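Local atomic coordinates of putative reductase (Peptoclostridium difficile, PDB entry 5J6C), a protein that probably uses bound flavin mononucleotide to reduce nitro compounds, with the antibiotic metronidazole a likely candidate among them. Residues R40-V45 with G94-N99; E50-I55 with A100-V105; S86-K91 with K156-E161; S125-Q130 with I174-S179. All coordinates share one frame; numbering follows the deposited sequence.

Interaction 1: residues R40-V45 with G94-N99; sequences RKYKDV and GFFLKN. With FMN (flavin mononucleotide), chain C.
In the FMN pocket of this nitroreductase-family protein, Arg40 lies over Phe96 and reaches past it to the pyrimidine side of the flavin. Arg40 CB sits over one face of the Phe96 ring, offset toward the rim and 3.9 Å from the centroid, a CH-pi contact. Phe96 CG is held between its own backbone N and carbonyl carbon (chi1 57°), which turns the ring toward Arg40; Phe96 CB lies 3.3 Å from Arg40 O. The arginine chain runs extended from CG to NE, and its guanidinium plane stands 82° from the ring, so it is not stacked on it. Arg40 NE donates to FMN O2 at 2.7 Å, nearly straight, and Arg40 NH2 to FMN N1 at 3.2 Å. Positive charge here would probably stabilise an anionic reduced flavin. Tyr42 sets its OH 3.7 Å from Phe96 CE1, while that hydroxyl is probably hydrogen-bonded to Ser175 OG, though unusually close. The Phe96 ring thus gives the arginine stem an apolar bed and leaves its charged end to the cofactor, while Tyr42 meets the ring at CE1 and CD1. At the other end a water accepts from Tyr42 N at 2.7 Å and donates weakly to Asn99 O at 3.5 Å.

Interaction 2: residues E50-I55 with A100-V105; sequences EKLDKI and APLAIV
Leu52 and Ile55, one helical turn apart, press onto Leu102 and Ile104 where helix 49-60 packs across the antiparallel sheet of the alpha+beta nitroreductase fold. Two methyl contacts carry the joint: Leu52 CD1 meets Leu102 CD2 at 4.0 Å, and Ile55 CG2 meets Ile104 CD1 at 3.7 Å. Leu102 and Ile104 are two residues apart on strand 102-109, so both point to the helix side of the sheet. Leucine suits the first pair because its forked end can reach across a wide gap: the nearest backbones, at Leu52 and Leu102, still lie 9.0 Å apart between CA atoms. The Ile104 chain is stretched outward (chi2 177°), which carries its CD1 to the Ile55 branch methyl.

In the next shell, Val75 on strand 71-76 touches both leucines, and Ile127 of helix 116-133 touches both isoleucines. The four side chains are therefore part of a continuous apolar layer between helices and sheet. The strand is kept in place by backbone hydrogen bonds that pair Leu102 with Ile176 and Ile104 with Ile174. Charged residues lie elsewhere around the helix: Lys51 NZ bonds to Leu134 O and to the Tyr178 hydroxyl. One turn links Glu50 to Lys54 in a salt bridge, Lys54 NZ approaching Glu50 OE2 at 2.8 Å on the anti side, 29° out of the carboxylate plane.

Interaction 3: residues S86-K91 with K156-E161; sequences SQCRTK and KYIREE. With FMN (flavin mononucleotide), chain C.
Cys88 fits against two successive residues of helix 154-162, Tyr157 and Ile158, and this is the tight part of the contact. Tyr157 CD2 lies 3.6 Å from Cys88 CA, so the ring rests on the loop backbone as well as on a side chain. Cys88 CB also meets Ile158 CD1 at 3.8 Å. Its sulfur, set between the backbone N and carbonyl carbon (chi1 69°), is 4.1 Å from the same methyl. A small side chain such as cysteine lets ring and isoleucine close in together at this point.

Toward solvent the fit slackens. Gln87 touches Tyr157 through CB, 3.8 Å from the OH, and places its backbone O over a face of the ring, but the polar end of its bent chain leads away from the helix. The tyrosine hydroxyl is bonded instead to Asn84 O. On the helix's exposed flank, Lys156 NZ forms a salt bridge with Glu160 OE2 (2.9 Å), whose anti lone pair takes the bond. Arg89, pointing the other way, brings NH1 to FMN O4 at 2.8 Å; the N-H...O angle of 138° makes this a bent bond. The loop thus links a helix contact to a flavin contact. Around it, Ile158 also packs on Leu85 of helix 79-86 and on Val170 and Ile173 of strand 168-177, while Tyr157 stacks with Tyr148.

Interaction 4: residues S125-Q130 with I174-S179; sequences SYIQLQ and ISIGYS
Ile127 and Gln128, neighbours on helix 116-133, straddle Ile174 of strand 168-177 in the buried core of the nitroreductase fold. Helix and strand run almost parallel, 12° apart, with their axes 9.8 Å from each other at closest approach, a spacing bridged by branched side chains. Ile127 uses a single methyl for both of its contacts: CG2 lies 4.0 Å from Ile174 CG2 and also 4.0 Å from Ile176 CD1. Toward Ile174 the two chains meet at a slant, whereas Ile127 and Ile176 cross at about a right angle, and that methyl lies between two residues on the same face of the strand.

Gln128 approaches differently. Its CG is anti to the carbonyl carbon (chi1 -67°), and the chain beyond is extended, so its CG and CD reach Ile174 at a slant. Gln128 CG is 3.9 Å from Ile174 CD1, and the amide carbon CD is equally near that methyl. Ile174 turns its CD1 to the glutamine and its CG2 to both helix residues, a use of both branches that suits beta-branched isoleucine to a strand under a helix.

The helix's far side belongs to the dimer, where Ser125 OG is hydrogen-bonded to Ser125 OG of the second subunit. Isoleucine contacts alone need no particular partner groups, but a buried amide does. The contact therefore combines apolar grip through CG with an amide whose NE2 is bonded to Ser138 OG of strand 137-142, a bond that would fix the direction in which the amide points.

In the fold
Interactions 2 and 4 form the core: both press helices onto the same sheet, their strands 102-109 and 168-177 being neighbours, and Ile104 N bonds to Ile174 O between them. Their chemistry is mostly methyl against methyl. Interactions 1 and 3 are partly buried loop contacts farther from the centre, and each sends one arginine to the flavin, to O2 and N1 from one and to O4 from the other. They touch where Phe95 packs on the 86-91 loop. Interaction 1 also leans on the core, through Tyr42 against Ala100 and the backbone bond of Lys43 to Tyr178. Interaction 3 lies well clear of interaction 4 and reaches interaction 2 by Val105 on Ile158.

Interaction 1: residues R40-V45 with G94-N99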
# COMPACT_ATOMS: atom_id res chain seq x y z
N ARG A 40 19.57 0.58 1.22
CA ARG A 40 19.97 1.96 1.45
C ARG A 40 21.40 2.22 1.01
O ARG A 40 21.92 3.32 1.26
CB ARG A 40 19.79 2.31 2.93
CG ARG A 40 18.40 1.93 3.52
CD ARG A 40 18.25 2.33 5.00
NE ARG A 40 16.91 2.05 5.50
CZ ARG A 40 16.46 0.83 5.80
NH1 ARG A 40 17.26 -0.22 5.66
NH2 ARG A 40 15.23 0.66 6.26
N LYS A 41 22.06 1.25 0.37
CA LYS A 41 23.40 1.44 -0.18
C LYS A 41 23.42 0.88 -1.60
O LYS A 41 23.05 -0.28 -1.82
CB LYS A 41 24.46 0.75 0.70
CG LYS A 41 25.91 1.00 0.27
CD LYS A 41 26.91 0.30 1.18
CE LYS A 41 28.35 0.59 0.77
NZ LYS A 41 29.33 0.09 1.78
N TYR A 42 23.85 1.71 -2.57
CA TYR A 42 23.65 1.41 -3.99
C TYR A 42 24.96 1.47 -4.78
O TYR A 42 25.86 2.25 -4.47
CB TYR A 42 22.64 2.37 -4.64
CG TYR A 42 21.37 2.57 -3.83
CD1 TYR A 42 20.29 1.71 -3.97
CD2 TYR A 42 21.28 3.62 -2.91
CE1 TYR A 42 19.13 1.89 -3.22
CE2 TYR A 42 20.12 3.80 -2.15
CZ TYR A 42 19.05 2.94 -2.31
OH TYR A 42 17.92 3.13 -1.56
N LYS A 43 25.02 0.65 -5.83
CA LYS A 43 26.11 0.78 -6.78
C LYS A 43 26.01 2.12 -7.50
O LYS A 43 24.95 2.75 -7.56
CB LYS A 43 26.09 -0.38 -7.78
CG LYS A 43 26.29 -1.73 -7.08
CD LYS A 43 26.62 -2.85 -8.03
CE LYS A 43 27.12 -4.06 -7.24
NZ LYS A 43 28.20 -3.65 -6.28
N ASP A 44 27.15 2.58 -8.04
CA ASP A 44 27.23 3.88 -8.71
C ASP A 44 26.85 3.70 -10.18
O ASP A 44 27.65 3.87 -11.09
CB ASP A 44 28.62 4.47 -8.53
CG ASP A 44 28.75 5.86 -9.14
OD1 ASP A 44 27.75 6.61 -9.15
OD2 ASP A 44 29.86 6.21 -9.60
N VAL A 45 25.58 3.35 -10.38
CA VAL A 45 25.07 2.89 -11.67
C VAL A 45 23.69 3.51 -11.88
O VAL A 45 22.82 3.39 -11.02
CB VAL A 45 24.99 1.35 -11.72
CG1 VAL A 45 24.24 0.87 -12.95
CG2 VAL A 45 26.38 0.73 -11.70
N GLY A 94 16.22 9.80 5.49
CA GLY A 94 16.51 9.73 4.06
C GLY A 94 17.90 10.19 3.68
O GLY A 94 18.14 10.53 2.52
N PHE A 95 18.83 10.20 4.65
CA PHE A 95 20.19 10.66 4.36
C PHE A 95 20.82 9.85 3.23
O PHE A 95 21.57 10.39 2.41
CB PHE A 95 21.08 10.57 5.60
CG PHE A 95 20.74 11.56 6.69
CD1 PHE A 95 20.15 12.79 6.38
CD2 PHE A 95 21.01 11.26 8.02
CE1 PHE A 95 19.84 13.71 7.40
CE2 PHE A 95 20.71 12.17 9.04
CZ PHE A 95 20.12 13.39 8.74
N PHE A 96 20.53 8.55 3.17
CA PHE A 96 21.13 7.71 2.13
C PHE A 96 20.70 8.11 0.73
O PHE A 96 21.33 7.71 -0.25
CB PHE A 96 20.79 6.23 2.38
CG PHE A 96 19.31 5.97 2.42
CD1 PHE A 96 18.62 5.60 1.27
CD2 PHE A 96 18.60 6.10 3.61
CE1 PHE A 96 17.25 5.35 1.30
CE2 PHE A 96 17.23 5.86 3.65
CZ PHE A 96 16.55 5.49 2.50
N LEU A 97 19.62 8.90 0.62
CA LEU A 97 19.13 9.27 -0.69
C LEU A 97 20.19 10.02 -1.50
O LEU A 97 20.18 9.96 -2.73
CB LEU A 97 17.86 10.09 -0.54
CG LEU A 97 17.04 10.47 -1.75
CD1 LEU A 97 16.57 9.26 -2.48
CD2 LEU A 97 15.86 11.29 -1.26
N LYS A 98 21.13 10.69 -0.82
CA LYS A 98 22.17 11.42 -1.53
C LYS A 98 23.03 10.51 -2.40
O LYS A 98 23.64 10.98 -3.36
CB LYS A 98 23.05 12.18 -0.54
CG LYS A 98 23.92 11.30 0.35
CD LYS A 98 24.61 12.13 1.42
CE LYS A 98 25.18 11.26 2.52
NZ LYS A 98 25.75 12.07 3.63
N ASN A 99 23.10 9.21 -2.08
CA ASN A 99 23.93 8.26 -2.80
C ASN A 99 23.12 7.36 -3.72
O ASN A 99 23.67 6.38 -4.25
CB ASN A 99 24.72 7.39 -1.83
CG ASN A 99 25.75 8.19 -1.09
OD1 ASN A 99 26.38 9.08 -1.66
ND2 ASN A 99 25.92 7.90 0.20
N1 FMN C . 13.35 3.19 6.00
C2 FMN C . 14.18 4.28 6.20
O2 FMN C . 15.40 4.15 6.20
N3 FMN C . 13.66 5.54 6.40
C4 FMN C . 12.29 5.73 6.43
O4 FMN C . 11.80 6.84 6.61
C4A FMN C . 11.46 4.64 6.25
N5 FMN C . 10.10 4.85 6.27
C5A FMN C . 9.25 3.79 6.06
C6 FMN C . 7.88 4.02 6.09
C7 FMN C . 7.02 2.98 5.87
C7M FMN C . 5.54 3.23 5.89
C8 FMN C . 7.51 1.72 5.64
C8M FMN C . 6.56 0.60 5.41
C9 FMN C . 8.87 1.47 5.62
C9A FMN C . 9.76 2.52 5.83
N10 FMN C . 11.13 2.31 5.82
C10 FMN C . 11.99 3.37 6.03
C1' FMN C . 11.68 0.94 5.57
C2' FMN C . 11.57 0.05 6.82
O2' FMN C . 12.63 0.34 7.73
C3' FMN C . 11.58 -1.42 6.42
O3' FMN C . 10.60 -1.63 5.44
C4' FMN C . 11.30 -2.35 7.61
O4' FMN C . 12.32 -2.18 8.58
C5' FMN C . 11.24 -3.81 7.16
O5' FMN C . 12.52 -4.17 6.67
P FMN C . 12.69 -4.64 5.14
O1P FMN C . 11.96 -3.67 4.23
O2P FMN C . 14.15 -4.66 4.75
O3P FMN C . 12.07 -6.01 5.02
O HOH W 1 24.99 4.09 -2.00

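Interaction 2: residues E50-I55 with A100-V105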
# COMPACT_ATOMS: atom_id res chain seq x y z
N GLU A 50 14.65 1.67 -19.55
CA GLU A 50 13.68 0.60 -19.76
C GLU A 50 13.13 0.06 -18.44
O GLU A 50 11.98 -0.39 -18.39
CB GLU A 50 14.34 -0.51 -20.58
CG GLU A 50 13.67 -1.86 -20.52
CD GLU A 50 14.27 -2.77 -19.46
OE1 GLU A 50 15.52 -2.81 -19.33
OE2 GLU A 50 13.49 -3.45 -18.76
N LYS A 51 13.93 0.11 -17.36
CA LYS A 51 13.43 -0.33 -16.06
C LYS A 51 12.62 0.77 -15.38
O LYS A 51 11.57 0.49 -14.80
CB LYS A 51 14.59 -0.77 -15.17
CG LYS A 51 15.22 -2.09 -15.58
CD LYS A 51 16.24 -2.63 -14.57
CE LYS A 51 16.86 -3.95 -15.08
NZ LYS A 51 17.74 -4.67 -14.13
N LEU A 52 13.08 2.02 -15.45
CA LEU A 52 12.27 3.14 -14.97
C LEU A 52 10.88 3.09 -15.57
O LEU A 52 9.88 3.25 -14.86
CB LEU A 52 12.94 4.48 -15.30
CG LEU A 52 12.13 5.74 -14.93
CD1 LEU A 52 11.68 5.73 -13.45
CD2 LEU A 52 12.87 7.04 -15.25
N ASP A 53 10.80 2.85 -16.89
CA ASP A 53 9.51 2.88 -17.58
C ASP A 53 8.57 1.82 -17.03
O ASP A 53 7.38 2.08 -16.84
CB ASP A 53 9.72 2.68 -19.08
CG ASP A 53 10.31 3.91 -19.76
OD1 ASP A 53 10.30 5.00 -19.13
OD2 ASP A 53 10.76 3.79 -20.92
N LYS A 54 9.07 0.61 -16.78
CA LYS A 54 8.21 -0.44 -16.24
C LYS A 54 7.78 -0.12 -14.81
O LYS A 54 6.66 -0.44 -14.41
CB LYS A 54 8.93 -1.79 -16.30
CG LYS A 54 9.15 -2.31 -17.72
CD LYS A 54 10.08 -3.50 -17.69
CE LYS A 54 10.22 -4.17 -19.07
NZ LYS A 54 11.29 -5.19 -19.02
N ILE A 55 8.66 0.51 -14.02
CA ILE A 55 8.29 0.93 -12.66
C ILE A 55 7.16 1.96 -12.70
O ILE A 55 6.20 1.88 -11.93
CB ILE A 55 9.52 1.49 -11.92
CG1 ILE A 55 10.52 0.39 -11.61
CG2 ILE A 55 9.10 2.20 -10.66
CD1 ILE A 55 11.83 0.92 -11.07
N ALA A 100 21.86 7.64 -3.89
CA ALA A 100 21.00 6.83 -4.74
C ALA A 100 21.03 7.36 -6.16
O ALA A 100 21.22 8.56 -6.37
CB ALA A 100 19.56 6.85 -4.21
N PRO A 101 20.85 6.48 -7.16
CA PRO A 101 20.81 6.97 -8.55
C PRO A 101 19.44 7.47 -8.96
O PRO A 101 19.35 8.20 -9.96
CB PRO A 101 21.20 5.72 -9.36
CG PRO A 101 20.63 4.58 -8.53
CD PRO A 101 20.78 5.01 -7.08
N LEU A 102 18.39 7.10 -8.24
CA LEU A 102 17.04 7.39 -8.68
C LEU A 102 16.14 7.52 -7.46
O LEU A 102 16.38 6.90 -6.42
CB LEU A 102 16.53 6.28 -9.60
CG LEU A 102 15.09 6.36 -10.09
CD1 LEU A 102 14.89 7.66 -10.87
CD2 LEU A 102 14.74 5.14 -10.94
N ALA A 103 15.13 8.37 -7.58
CA ALA A 103 14.09 8.48 -6.57
C ALA A 103 12.79 8.79 -7.27
O ALA A 103 12.77 9.41 -8.34
CB ALA A 103 14.41 9.57 -5.53
N ILE A 104 11.69 8.30 -6.69
CA ILE A 104 10.35 8.68 -7.10
C ILE A 104 9.65 9.25 -5.87
O ILE A 104 9.44 8.53 -4.88
CB ILE A 104 9.55 7.51 -7.67
CG1 ILE A 104 10.28 6.88 -8.87
CG2 ILE A 104 8.15 7.98 -8.08
CD1 ILE A 104 9.56 5.70 -9.41
N VAL A 105 9.29 10.53 -5.93
CA VAL A 105 8.51 11.18 -4.89
C VAL A 105 7.04 10.97 -5.22
O VAL A 105 6.60 11.32 -6.32
CB VAL A 105 8.86 12.68 -4.80
CG1 VAL A 105 8.08 13.36 -3.68
CG2 VAL A 105 10.36 12.84 -4.62

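Interaction 3: residues S86-K91 with K156-E161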
# COMPACT_ATOMS: atom_id res chain seq x y z
N SER A 86 17.73 14.42 0.31
CA SER A 86 18.23 13.60 1.41
C SER A 86 18.23 14.35 2.74
O SER A 86 18.36 13.72 3.80
CB SER A 86 19.65 13.12 1.11
OG SER A 86 20.57 14.18 1.26
N GLN A 87 18.10 15.68 2.69
CA GLN A 87 18.03 16.52 3.88
C GLN A 87 16.59 16.77 4.35
O GLN A 87 16.39 17.61 5.23
CB GLN A 87 18.71 17.87 3.60
CG GLN A 87 20.22 17.87 3.78
CD GLN A 87 20.63 17.70 5.22
OE1 GLN A 87 21.07 16.62 5.62
NE2 GLN A 87 20.47 18.76 6.02
N CYS A 88 15.60 16.05 3.81
CA CYS A 88 14.21 16.41 4.09
C CYS A 88 13.82 16.14 5.54
O CYS A 88 12.86 16.74 6.03
CB CYS A 88 13.25 15.66 3.16
SG CYS A 88 13.16 13.89 3.44
N ARG A 89 14.53 15.26 6.21
CA ARG A 89 14.38 15.05 7.65
C ARG A 89 15.79 15.19 8.23
O ARG A 89 16.62 14.28 8.12
CB ARG A 89 13.76 13.69 7.93
CG ARG A 89 12.32 13.61 7.40
CD ARG A 89 11.81 12.18 7.28
NE ARG A 89 11.90 11.46 8.55
CZ ARG A 89 11.76 10.15 8.66
NH1 ARG A 89 11.53 9.41 7.58
NH2 ARG A 89 11.86 9.57 9.84
N THR A 90 16.06 16.37 8.80
CA THR A 90 17.41 16.69 9.27
C THR A 90 17.88 15.75 10.36
O THR A 90 19.08 15.66 10.61
CB THR A 90 17.50 18.13 9.79
OG1 THR A 90 16.64 18.29 10.94
CG2 THR A 90 17.12 19.11 8.71
N LYS A 91 16.96 15.08 11.04
CA LYS A 91 17.34 14.18 12.12
C LYS A 91 17.44 12.73 11.68
O LYS A 91 17.63 11.85 12.52
CB LYS A 91 16.38 14.36 13.30
CG LYS A 91 16.41 15.81 13.84
CD LYS A 91 15.76 15.97 15.22
CE LYS A 91 15.39 17.43 15.48
NZ LYS A 91 16.54 18.37 15.35
N LYS A 156 6.47 20.20 3.52
CA LYS A 156 6.67 21.57 3.05
C LYS A 156 8.07 21.76 2.47
O LYS A 156 8.23 22.41 1.43
CB LYS A 156 6.42 22.55 4.21
CG LYS A 156 6.81 24.00 3.92
CD LYS A 156 5.90 24.58 2.85
CE LYS A 156 6.10 26.07 2.67
NZ LYS A 156 5.16 26.62 1.64
N TYR A 157 9.08 21.19 3.11
CA TYR A 157 10.44 21.27 2.58
C TYR A 157 10.52 20.70 1.16
O TYR A 157 11.09 21.32 0.26
CB TYR A 157 11.40 20.55 3.52
CG TYR A 157 12.81 20.52 3.01
CD1 TYR A 157 13.67 21.60 3.21
CD2 TYR A 157 13.30 19.41 2.32
CE1 TYR A 157 14.97 21.57 2.74
CE2 TYR A 157 14.61 19.37 1.85
CZ TYR A 157 15.44 20.45 2.06
OH TYR A 157 16.74 20.42 1.58
N ILE A 158 9.93 19.52 0.94
CA ILE A 158 10.02 18.88 -0.37
C ILE A 158 9.23 19.66 -1.41
O ILE A 158 9.69 19.85 -2.54
CB ILE A 158 9.56 17.41 -0.27
CG1 ILE A 158 10.56 16.63 0.60
CG2 ILE A 158 9.49 16.77 -1.66
CD1 ILE A 158 10.07 15.28 1.07
N ARG A 159 8.03 20.14 -1.06
CA ARG A 159 7.26 20.92 -2.02
C ARG A 159 8.01 22.16 -2.48
O ARG A 159 7.94 22.54 -3.65
CB ARG A 159 5.90 21.30 -1.44
CG ARG A 159 4.92 20.15 -1.29
CD ARG A 159 3.51 20.65 -0.99
NE ARG A 159 3.26 20.89 0.43
CZ ARG A 159 2.95 22.07 0.96
NH1 ARG A 159 2.85 23.14 0.18
NH2 ARG A 159 2.75 22.19 2.28
N GLU A 160 8.74 22.81 -1.56
CA GLU A 160 9.57 23.95 -1.96
C GLU A 160 10.70 23.49 -2.88
O GLU A 160 11.04 24.17 -3.85
CB GLU A 160 10.14 24.65 -0.73
CG GLU A 160 9.09 25.33 0.13
CD GLU A 160 8.55 26.61 -0.50
OE1 GLU A 160 9.21 27.15 -1.43
OE2 GLU A 160 7.47 27.09 -0.05
N GLU A 161 11.29 22.34 -2.57
CA GLU A 161 12.43 21.86 -3.35
C GLU A 161 12.00 21.47 -4.76
O GLU A 161 12.74 21.71 -5.72
CB GLU A 161 13.08 20.69 -2.62
CG GLU A 161 14.28 20.12 -3.35
CD GLU A 161 15.37 21.16 -3.54
OE1 GLU A 161 15.59 21.96 -2.60
OE2 GLU A 161 15.98 21.18 -4.63
N1 FMN C . 13.35 3.19 6.00
C2 FMN C . 14.18 4.28 6.20
O2 FMN C . 15.40 4.15 6.20
N3 FMN C . 13.66 5.54 6.40
C4 FMN C . 12.29 5.73 6.43
O4 FMN C . 11.80 6.84 6.61
C4A FMN C . 11.46 4.64 6.25
N5 FMN C . 10.10 4.85 6.27
C5A FMN C . 9.25 3.79 6.06
C6 FMN C . 7.88 4.02 6.09
C7 FMN C . 7.02 2.98 5.87
C7M FMN C . 5.54 3.23 5.89
C8 FMN C . 7.51 1.72 5.64
C8M FMN C . 6.56 0.60 5.41
C9 FMN C . 8.87 1.47 5.62
C9A FMN C . 9.76 2.52 5.83
N10 FMN C . 11.13 2.31 5.82
C10 FMN C . 11.99 3.37 6.03
C1' FMN C . 11.68 0.94 5.57
C2' FMN C . 11.57 0.05 6.82
O2' FMN C . 12.63 0.34 7.73
C3' FMN C . 11.58 -1.42 6.42
O3' FMN C . 10.60 -1.63 5.44
C4' FMN C . 11.30 -2.35 7.61
O4' FMN C . 12.32 -2.18 8.58
C5' FMN C . 11.24 -3.81 7.16
O5' FMN C . 12.52 -4.17 6.67
P FMN C . 12.69 -4.64 5.14
O1P FMN C . 11.96 -3.67 4.23
O2P FMN C . 14.15 -4.66 4.75
O3P FMN C . 12.07 -6.01 5.02

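Interaction 4: residues S125-Q130 with I174-S179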
# COMPACT_ATOMS: atom_id res chain seq x y z
N SER A 125 3.86 1.01 -3.04
CA SER A 125 4.15 -0.41 -2.89
C SER A 125 4.29 -1.07 -4.25
O SER A 125 5.17 -1.91 -4.44
CB SER A 125 3.07 -1.09 -2.05
OG SER A 125 1.95 -1.46 -2.84
N TYR A 126 3.45 -0.67 -5.22
CA TYR A 126 3.60 -1.20 -6.57
C TYR A 126 4.96 -0.81 -7.15
O TYR A 126 5.61 -1.62 -7.83
CB TYR A 126 2.47 -0.71 -7.48
CG TYR A 126 1.14 -1.48 -7.37
CD1 TYR A 126 0.80 -2.17 -6.20
CD2 TYR A 126 0.25 -1.53 -8.44
CE1 TYR A 126 -0.41 -2.87 -6.09
CE2 TYR A 126 -0.96 -2.24 -8.34
CZ TYR A 126 -1.28 -2.91 -7.16
OH TYR A 126 -2.46 -3.61 -7.05
N ILE A 127 5.43 0.40 -6.84
CA ILE A 127 6.75 0.84 -7.32
C ILE A 127 7.84 -0.06 -6.74
O ILE A 127 8.68 -0.59 -7.48
CB ILE A 127 6.96 2.33 -6.97
CG1 ILE A 127 6.20 3.21 -7.96
CG2 ILE A 127 8.45 2.71 -6.93
CD1 ILE A 127 6.01 4.68 -7.53
N GLN A 128 7.80 -0.28 -5.43
CA GLN A 128 8.82 -1.11 -4.78
C GLN A 128 8.79 -2.55 -5.29
O GLN A 128 9.85 -3.16 -5.45
CB GLN A 128 8.64 -1.05 -3.27
CG GLN A 128 8.92 0.33 -2.70
CD GLN A 128 9.21 0.29 -1.21
OE1 GLN A 128 8.28 0.35 -0.38
NE2 GLN A 128 10.49 0.14 -0.85
N LEU A 129 7.60 -3.10 -5.54
CA LEU A 129 7.53 -4.48 -6.02
C LEU A 129 8.06 -4.60 -7.44
O LEU A 129 8.79 -5.54 -7.76
CB LEU A 129 6.09 -5.02 -5.92
CG LEU A 129 5.59 -5.29 -4.50
CD1 LEU A 129 4.18 -5.90 -4.46
CD2 LEU A 129 6.58 -6.18 -3.76
N GLN A 130 7.69 -3.66 -8.32
CA GLN A 130 8.19 -3.72 -9.68
C GLN A 130 9.70 -3.47 -9.73
O GLN A 130 10.41 -4.13 -10.50
CB GLN A 130 7.44 -2.73 -10.56
CG GLN A 130 7.95 -2.69 -12.00
CD GLN A 130 7.66 -3.98 -12.77
OE1 GLN A 130 6.60 -4.13 -13.36
NE2 GLN A 130 8.62 -4.90 -12.77
N ILE A 174 10.58 7.17 -2.70
CA ILE A 174 11.15 5.84 -2.93
C ILE A 174 12.50 6.04 -3.61
O ILE A 174 12.56 6.52 -4.74
CB ILE A 174 10.24 4.94 -3.79
CG1 ILE A 174 8.82 4.86 -3.22
CG2 ILE A 174 10.84 3.54 -3.89
CD1 ILE A 174 8.73 4.11 -1.90
N SER A 175 13.58 5.67 -2.92
CA SER A 175 14.90 5.65 -3.53
C SER A 175 15.12 4.29 -4.18
O SER A 175 14.74 3.26 -3.61
CB SER A 175 16.00 5.91 -2.51
OG SER A 175 16.15 4.80 -1.66
N ILE A 176 15.71 4.29 -5.37
CA ILE A 176 15.79 3.10 -6.22
C ILE A 176 17.20 3.00 -6.79
O ILE A 176 17.83 4.02 -7.10
CB ILE A 176 14.74 3.17 -7.36
CG1 ILE A 176 13.32 3.38 -6.78
CG2 ILE A 176 14.80 1.93 -8.27
CD1 ILE A 176 12.25 3.56 -7.84
N GLY A 177 17.70 1.78 -6.94
CA GLY A 177 18.99 1.57 -7.56
C GLY A 177 19.45 0.15 -7.36
O GLY A 177 18.78 -0.66 -6.70
N TYR A 178 20.61 -0.15 -7.95
CA TYR A 178 21.21 -1.47 -7.81
C TYR A 178 21.87 -1.59 -6.44
O TYR A 178 22.63 -0.71 -6.02
CB TYR A 178 22.23 -1.72 -8.92
CG TYR A 178 21.56 -1.94 -10.25
CD1 TYR A 178 21.42 -0.90 -11.16
CD2 TYR A 178 21.05 -3.19 -10.60
CE1 TYR A 178 20.79 -1.09 -12.39
CE2 TYR A 178 20.42 -3.39 -11.81
CZ TYR A 178 20.29 -2.34 -12.70
OH TYR A 178 19.67 -2.55 -13.92
N SER A 179 21.57 -2.69 -5.75
CA SER A 179 21.97 -2.83 -4.36
C SER A 179 23.48 -3.00 -4.23
O SER A 179 24.11 -3.71 -5.01
CB SER A 179 21.26 -4.02 -3.72
OG SER A 179 21.84 -4.32 -2.46